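PDB 6ZTK: mialostatin from Ixodes ricinus, which inhibits papain-like cysteine proteases, among them the tick's own midgut cathepsins L, B and C and several cathepsins of its host. Local coordinates for residues E56-Y61 against C91-G96; Y60-L65 against F84-S89. All blocks are in the same frame, centred on the assembly; numbering follows the deposited sequence.

Both contacts join the same two strands, 60-74 and 78-92, which form the long hairpin next to the helix of the cystatin fold. Contact 2 (60-65 with 84-89), its centre about 8 Å from the centre of the chain against about 16 Å for contact 1, is partly buried and rests on a ladder of backbone hydrogen bonds with threonines on both strands. Contact 1 (56-61 with 91-96), its centre about 12 Å from that of contact 2, is the outer, surface end of the pairing, where strand 78-92 gives way to a 3-10 turn. There two backbone bonds remain, and the rest is an isoleucine over a tyrosine ring, side chains lying alongside one another, and bridging waters. Tyr60 and Tyr61 belong to both contacts.

Contact 1. Residues E56-Y61 against C91-G96; sequences EGREYY and CKIESG. Unlike the reference sequence in segment 91-96: Ser95 (reference Thr).
Ile93 lies over one face of the Tyr61 ring, its CG1 3.6 Å from the ring centroid and only 6° off the normal, a clear CH-pi contact. CG1 is set over the ring by lying beside Ile93's own backbone N (chi1 -67°), and CD1 extends beyond it to Arg58 CB, at 3.7 Å. The edge of the same ring meets CB of Cys91, whose sulfur is in the disulfide with Cys104, and a water links the Tyr61 hydroxyl to Ile93 O. The backbones are joined by two hydrogen bonds. Ile93 N donates to Glu59 O, nearly straight at 168°. Tyr61 N reaches Cys91 O at 2.9 Å, more bent. These bonds flank the antiparallel non-hydrogen-bonded pair Tyr60-Lys92, at the open end of the hairpin of the cystatin sheet, opposite the turn that joins strands 60-74 and 78-92. Lys92 runs extended alongside Tyr60, its CG 3.5 Å from ring atom CE2 and its CE as far from OH. Glu59 runs alongside the same lysine, pointing the same way, but OE2 of Glu59 and NZ of Lys92 stay 4.1 Å apart, beyond a salt bridge. A second water, donating to Glu59 O and Glu94 OE1, accepts from Glu94 N.

Contact 2. Residues Y60-L65 against F84-S89; sequences YYDTVL and FTTTQS
Thr63 and Thr87 face each other as an antiparallel hydrogen-bonded pair: Thr63 N donates to Thr87 O at 2.9 Å and Thr87 N returns a bond to Thr63 O at 3.1 Å. Two residues further, Leu65 N donates to Thr85 O, where the chain turns a corner. At the other end Tyr61 O takes two bonds from Ser89, one from N in its carbonyl plane and one from OG, 2.7 Å away and above that plane. Ser89 OG can do this because it sits between the backbone N and the carbonyl carbon (chi1 82°), which folds the hydroxyl back toward the partner strand; it also bonds Cys91 N.

Among polar side chains, Asp62 OD2 and Thr86 OG1 share a water, while the same carboxylate oxygen has a salt bridge to Arg58. The amide of Gln88 lies nearly parallel to the Tyr60 ring, planes 13° apart, with NE2 3.5 Å from CD1.

Apolar contacts gather near Leu65 and Phe84, where Leu65 CG meets Thr87 CG2 at 3.8 Å and Val64 CG1 lies 4.1 Å from Phe84 CB.

This part of the antiparallel hairpin belongs to the cystatin sheet that packs against the helix: Val64 and Phe84 pack on Val51 of helix 41-52, Thr63 and Val64 touch His48, and Phe84 and Thr86 also meet Cys115 of strand 113-122, the next strand of the sheet.

Contact 1. Residues E56-Y61 against C91-G96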
loop_
_atom_site.group_PDB
_atom_site.type_symbol
_atom_site.label_atom_id
_atom_site.label_comp_id
_atom_site.label_asym_id
_atom_site.label_seq_id
_atom_site.Cartn_x
_atom_site.Cartn_y
_atom_site.Cartn_z
ATOM N N GLU A 56 -6.242 -10.489 -6.426
ATOM C CA GLU A 56 -7.384 -11.427 -6.356
ATOM C C GLU A 56 -8.706 -10.682 -6.390
ATOM O O GLU A 56 -8.842 -9.672 -5.737
ATOM C CB GLU A 56 -7.291 -12.278 -5.093
ATOM C CG GLU A 56 -6.304 -13.384 -5.242
ATOM C CD GLU A 56 -6.727 -14.619 -6.051
ATOM O OE1 GLU A 56 -5.812 -15.326 -6.508
ATOM O OE2 GLU A 56 -7.950 -14.959 -6.099
ATOM N N GLY A 57 -9.587 -11.156 -7.258
ATOM C CA GLY A 57 -10.973 -10.674 -7.318
ATOM C C GLY A 57 -11.119 -9.313 -7.975
ATOM O O GLY A 57 -12.161 -8.669 -7.789
ATOM N N ARG A 58 -10.094 -8.817 -8.641
ATOM C CA ARG A 58 -10.112 -7.465 -9.203
ATOM C C ARG A 58 -9.958 -7.519 -10.716
ATOM O O ARG A 58 -9.422 -8.509 -11.242
ATOM C CB ARG A 58 -8.968 -6.615 -8.652
ATOM C CG ARG A 58 -8.995 -6.329 -7.146
ATOM C CD ARG A 58 -7.691 -5.652 -6.768
ATOM N NE ARG A 58 -7.659 -5.127 -5.404
ATOM C CZ ARG A 58 -7.495 -5.835 -4.307
ATOM N NH1 ARG A 58 -7.251 -7.124 -4.360
ATOM N NH2 ARG A 58 -7.477 -5.226 -3.129
ATOM N N GLU A 59 -10.408 -6.484 -11.414
ATOM C CA GLU A 59 -10.016 -6.227 -12.819
ATOM C C GLU A 59 -8.898 -5.205 -12.851
ATOM O O GLU A 59 -7.938 -5.324 -13.631
ATOM C CB GLU A 59 -11.229 -5.718 -13.598
ATOM C CG GLU A 59 -10.831 -5.192 -14.957
ATOM C CD GLU A 59 -11.967 -4.783 -15.867
ATOM O OE1 GLU A 59 -13.086 -4.640 -15.355
ATOM O OE2 GLU A 59 -11.678 -4.605 -17.055
ATOM N N TYR A 60 -9.000 -4.195 -11.995
ATOM C CA TYR A 60 -8.047 -3.090 -11.922
ATOM C C TYR A 60 -7.201 -3.146 -10.653
ATOM O O TYR A 60 -7.746 -3.489 -9.578
ATOM C CB TYR A 60 -8.742 -1.714 -11.963
ATOM C CG TYR A 60 -9.531 -1.436 -13.208
ATOM C CD1 TYR A 60 -10.862 -1.798 -13.328
ATOM C CD2 TYR A 60 -8.905 -0.808 -14.246
ATOM C CE1 TYR A 60 -11.572 -1.525 -14.487
ATOM C CE2 TYR A 60 -9.608 -0.523 -15.417
ATOM C CZ TYR A 60 -10.935 -0.876 -15.524
ATOM O OH TYR A 60 -11.596 -0.571 -16.697
ATOM N N TYR A 61 -5.917 -2.786 -10.750
ATOM C CA TYR A 61 -5.157 -2.441 -9.540
ATOM C C TYR A 61 -5.888 -1.352 -8.744
ATOM O O TYR A 61 -6.416 -0.393 -9.350
ATOM C CB TYR A 61 -3.718 -2.022 -9.815
ATOM C CG TYR A 61 -2.821 -3.140 -10.268
ATOM C CD1 TYR A 61 -2.349 -4.079 -9.372
ATOM C CD2 TYR A 61 -2.419 -3.218 -11.580
ATOM C CE1 TYR A 61 -1.483 -5.093 -9.789
ATOM C CE2 TYR A 61 -1.567 -4.208 -12.025
ATOM C CZ TYR A 61 -1.113 -5.164 -11.117
ATOM O OH TYR A 61 -0.288 -6.187 -11.558
ATOM N N CYS A 91 -5.366 1.085 -14.189
ATOM C CA CYS A 91 -4.501 -0.006 -14.718
ATOM C C CYS A 91 -5.248 -1.346 -14.641
ATOM O O CYS A 91 -5.538 -1.843 -13.519
ATOM C CB CYS A 91 -3.232 -0.174 -13.940
ATOM S SG CYS A 91 -1.960 1.074 -14.265
ATOM N N LYS A 92 -5.530 -1.982 -15.788
ATOM C CA LYS A 92 -6.102 -3.340 -15.820
ATOM C C LYS A 92 -4.973 -4.327 -15.498
ATOM O O LYS A 92 -3.927 -4.307 -16.121
ATOM C CB LYS A 92 -6.693 -3.657 -17.198
ATOM C CG LYS A 92 -7.971 -2.918 -17.445
ATOM C CD LYS A 92 -8.517 -3.158 -18.818
ATOM C CE LYS A 92 -9.816 -2.415 -19.028
ATOM N NZ LYS A 92 -10.293 -2.654 -20.410
ATOM N N ILE A 93 -5.204 -5.209 -14.541
ATOM C CA ILE A 93 -4.132 -6.155 -14.115
ATOM C C ILE A 93 -3.731 -7.120 -15.266
ATOM O O ILE A 93 -2.563 -7.416 -15.426
ATOM C CB ILE A 93 -4.689 -6.931 -12.922
ATOM C CG1 ILE A 93 -4.886 -6.008 -11.724
ATOM C CG2 ILE A 93 -3.808 -8.136 -12.571
ATOM C CD1 ILE A 93 -5.834 -6.546 -10.674
ATOM N N GLU A 94 -4.728 -7.603 -15.989
ATOM C CA GLU A 94 -4.516 -8.665 -17.009
ATOM C C GLU A 94 -4.037 -8.058 -18.338
ATOM O O GLU A 94 -4.080 -8.744 -19.351
ATOM C CB GLU A 94 -5.795 -9.475 -17.163
ATOM C CG GLU A 94 -6.172 -10.275 -15.928
ATOM C CD GLU A 94 -7.653 -10.625 -15.884
ATOM O OE1 GLU A 94 -8.481 -9.755 -15.469
ATOM O OE2 GLU A 94 -8.021 -11.748 -16.307
ATOM N N SER A 95 -3.720 -6.778 -18.398
ATOM C CA SER A 95 -3.010 -6.200 -19.577
ATOM C C SER A 95 -1.513 -6.517 -19.594
ATOM O O SER A 95 -0.757 -6.083 -20.551
ATOM C CB SER A 95 -3.214 -4.721 -19.573
ATOM O OG SER A 95 -2.499 -4.216 -18.471
ATOM N N GLY A 96 -0.972 -7.138 -18.554
ATOM C CA GLY A 96 0.465 -7.383 -18.487
ATOM C C GLY A 96 1.206 -6.109 -18.048
ATOM O O GLY A 96 2.363 -6.075 -18.210
HETATM O O HOH W 1 -7.626 -7.143 -15.615
HETATM O O HOH W 2 -0.208 -6.541 -14.197
#

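Contact 2. Residues Y60-L65 against F84-S89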
loop_
_atom_site.group_PDB
_atom_site.type_symbol
_atom_site.label_atom_id
_atom_site.label_comp_id
_atom_site.label_asym_id
_atom_site.label_seq_id
_atom_site.Cartn_x
_atom_site.Cartn_y
_atom_site.Cartn_z
ATOM N N TYR A 60 -9.000 -4.195 -11.995
ATOM C CA TYR A 60 -8.047 -3.090 -11.922
ATOM C C TYR A 60 -7.201 -3.146 -10.653
ATOM O O TYR A 60 -7.746 -3.489 -9.578
ATOM C CB TYR A 60 -8.742 -1.714 -11.963
ATOM C CG TYR A 60 -9.531 -1.436 -13.208
ATOM C CD1 TYR A 60 -10.862 -1.798 -13.328
ATOM C CD2 TYR A 60 -8.905 -0.808 -14.246
ATOM C CE1 TYR A 60 -11.572 -1.525 -14.487
ATOM C CE2 TYR A 60 -9.608 -0.523 -15.417
ATOM C CZ TYR A 60 -10.935 -0.876 -15.524
ATOM O OH TYR A 60 -11.596 -0.571 -16.697
ATOM N N TYR A 61 -5.917 -2.786 -10.750
ATOM C CA TYR A 61 -5.157 -2.441 -9.540
ATOM C C TYR A 61 -5.888 -1.352 -8.744
ATOM O O TYR A 61 -6.416 -0.393 -9.350
ATOM C CB TYR A 61 -3.718 -2.022 -9.815
ATOM C CG TYR A 61 -2.821 -3.140 -10.268
ATOM C CD1 TYR A 61 -2.349 -4.079 -9.372
ATOM C CD2 TYR A 61 -2.419 -3.218 -11.580
ATOM C CE1 TYR A 61 -1.483 -5.093 -9.789
ATOM C CE2 TYR A 61 -1.567 -4.208 -12.025
ATOM C CZ TYR A 61 -1.113 -5.164 -11.117
ATOM O OH TYR A 61 -0.288 -6.187 -11.558
ATOM N N ASP A 62 -5.888 -1.484 -7.414
ATOM C CA ASP A 62 -6.080 -0.263 -6.592
ATOM C C ASP A 62 -4.860 0.628 -6.691
ATOM O O ASP A 62 -3.721 0.188 -7.019
ATOM C CB ASP A 62 -6.391 -0.645 -5.148
ATOM C CG ASP A 62 -7.753 -1.237 -5.055
ATOM O OD1 ASP A 62 -8.682 -0.795 -5.816
ATOM O OD2 ASP A 62 -7.836 -2.246 -4.260
ATOM N N THR A 63 -5.007 1.887 -6.233
ATOM C CA THR A 63 -3.881 2.754 -5.982
ATOM C C THR A 63 -4.092 3.498 -4.664
ATOM O O THR A 63 -5.206 3.437 -4.131
ATOM C CB THR A 63 -3.595 3.701 -7.169
ATOM O OG1 THR A 63 -2.335 4.318 -6.966
ATOM C CG2 THR A 63 -4.658 4.767 -7.355
ATOM N N VAL A 64 -3.021 4.026 -4.146
ATOM C CA VAL A 64 -3.003 4.766 -2.846
ATOM C C VAL A 64 -3.479 6.195 -3.066
ATOM O O VAL A 64 -2.890 6.910 -3.958
ATOM C CB VAL A 64 -1.624 4.763 -2.209
ATOM C CG1 VAL A 64 -1.681 5.437 -0.854
ATOM C CG2 VAL A 64 -1.054 3.365 -2.046
ATOM N N LEU A 65 -4.448 6.622 -2.256
ATOM C CA LEU A 65 -4.793 8.081 -2.197
ATOM C C LEU A 65 -3.997 8.794 -1.124
ATOM O O LEU A 65 -3.296 9.795 -1.425
ATOM C CB LEU A 65 -6.279 8.244 -1.953
ATOM C CG LEU A 65 -7.205 7.889 -3.090
ATOM C CD1 LEU A 65 -8.654 7.935 -2.649
ATOM C CD2 LEU A 65 -6.976 8.837 -4.291
ATOM N N PHE A 84 -3.582 3.248 4.998
ATOM C CA PHE A 84 -3.724 4.157 3.856
ATOM C C PHE A 84 -5.055 3.967 3.186
ATOM O O PHE A 84 -5.654 2.889 3.233
ATOM C CB PHE A 84 -2.558 3.912 2.884
ATOM C CG PHE A 84 -2.342 2.483 2.493
ATOM C CD1 PHE A 84 -2.972 1.900 1.395
ATOM C CD2 PHE A 84 -1.515 1.728 3.271
ATOM C CE1 PHE A 84 -2.802 0.563 1.076
ATOM C CE2 PHE A 84 -1.353 0.390 2.981
ATOM C CZ PHE A 84 -1.989 -0.190 1.880
ATOM N N THR A 85 -5.548 5.006 2.535
ATOM C CA THR A 85 -6.770 4.906 1.732
ATOM C C THR A 85 -6.442 4.495 0.294
ATOM O O THR A 85 -5.353 4.869 -0.198
ATOM C CB THR A 85 -7.564 6.234 1.759
ATOM O OG1 THR A 85 -6.678 7.264 1.331
ATOM C CG2 THR A 85 -8.087 6.493 3.138
ATOM N N THR A 86 -7.326 3.775 -0.345
ATOM C CA THR A 86 -7.179 3.312 -1.726
ATOM C C THR A 86 -8.428 3.672 -2.545
ATOM O O THR A 86 -9.522 3.895 -1.973
ATOM C CB THR A 86 -6.868 1.808 -1.851
ATOM O OG1 THR A 86 -7.986 1.032 -1.420
ATOM C CG2 THR A 86 -5.629 1.465 -1.054
ATOM N N THR A 87 -8.297 3.569 -3.849
ATOM C CA THR A 87 -9.412 3.672 -4.807
ATOM C C THR A 87 -8.983 2.908 -6.059
ATOM O O THR A 87 -7.781 2.643 -6.194
ATOM C CB THR A 87 -9.700 5.158 -5.081
ATOM O OG1 THR A 87 -11.032 5.271 -5.618
ATOM C CG2 THR A 87 -8.645 5.815 -5.900
ATOM N N GLN A 88 -9.953 2.575 -6.898
ATOM C CA GLN A 88 -9.672 1.829 -8.137
ATOM C C GLN A 88 -8.744 2.668 -9.007
ATOM O O GLN A 88 -9.006 3.898 -9.208
ATOM C CB GLN A 88 -10.984 1.506 -8.838
ATOM C CG GLN A 88 -10.841 0.578 -10.029
ATOM C CD GLN A 88 -12.207 0.267 -10.609
ATOM O OE1 GLN A 88 -12.977 -0.518 -10.025
ATOM N NE2 GLN A 88 -12.506 0.890 -11.726
ATOM N N SER A 89 -7.682 2.063 -9.552
ATOM C CA SER A 89 -6.803 2.739 -10.528
ATOM C C SER A 89 -7.338 2.457 -11.936
ATOM O O SER A 89 -8.245 1.655 -12.109
ATOM C CB SER A 89 -5.350 2.324 -10.473
ATOM O OG SER A 89 -5.137 1.095 -11.190
HETATM O O HOH W 3 -7.246 -1.767 -1.624
#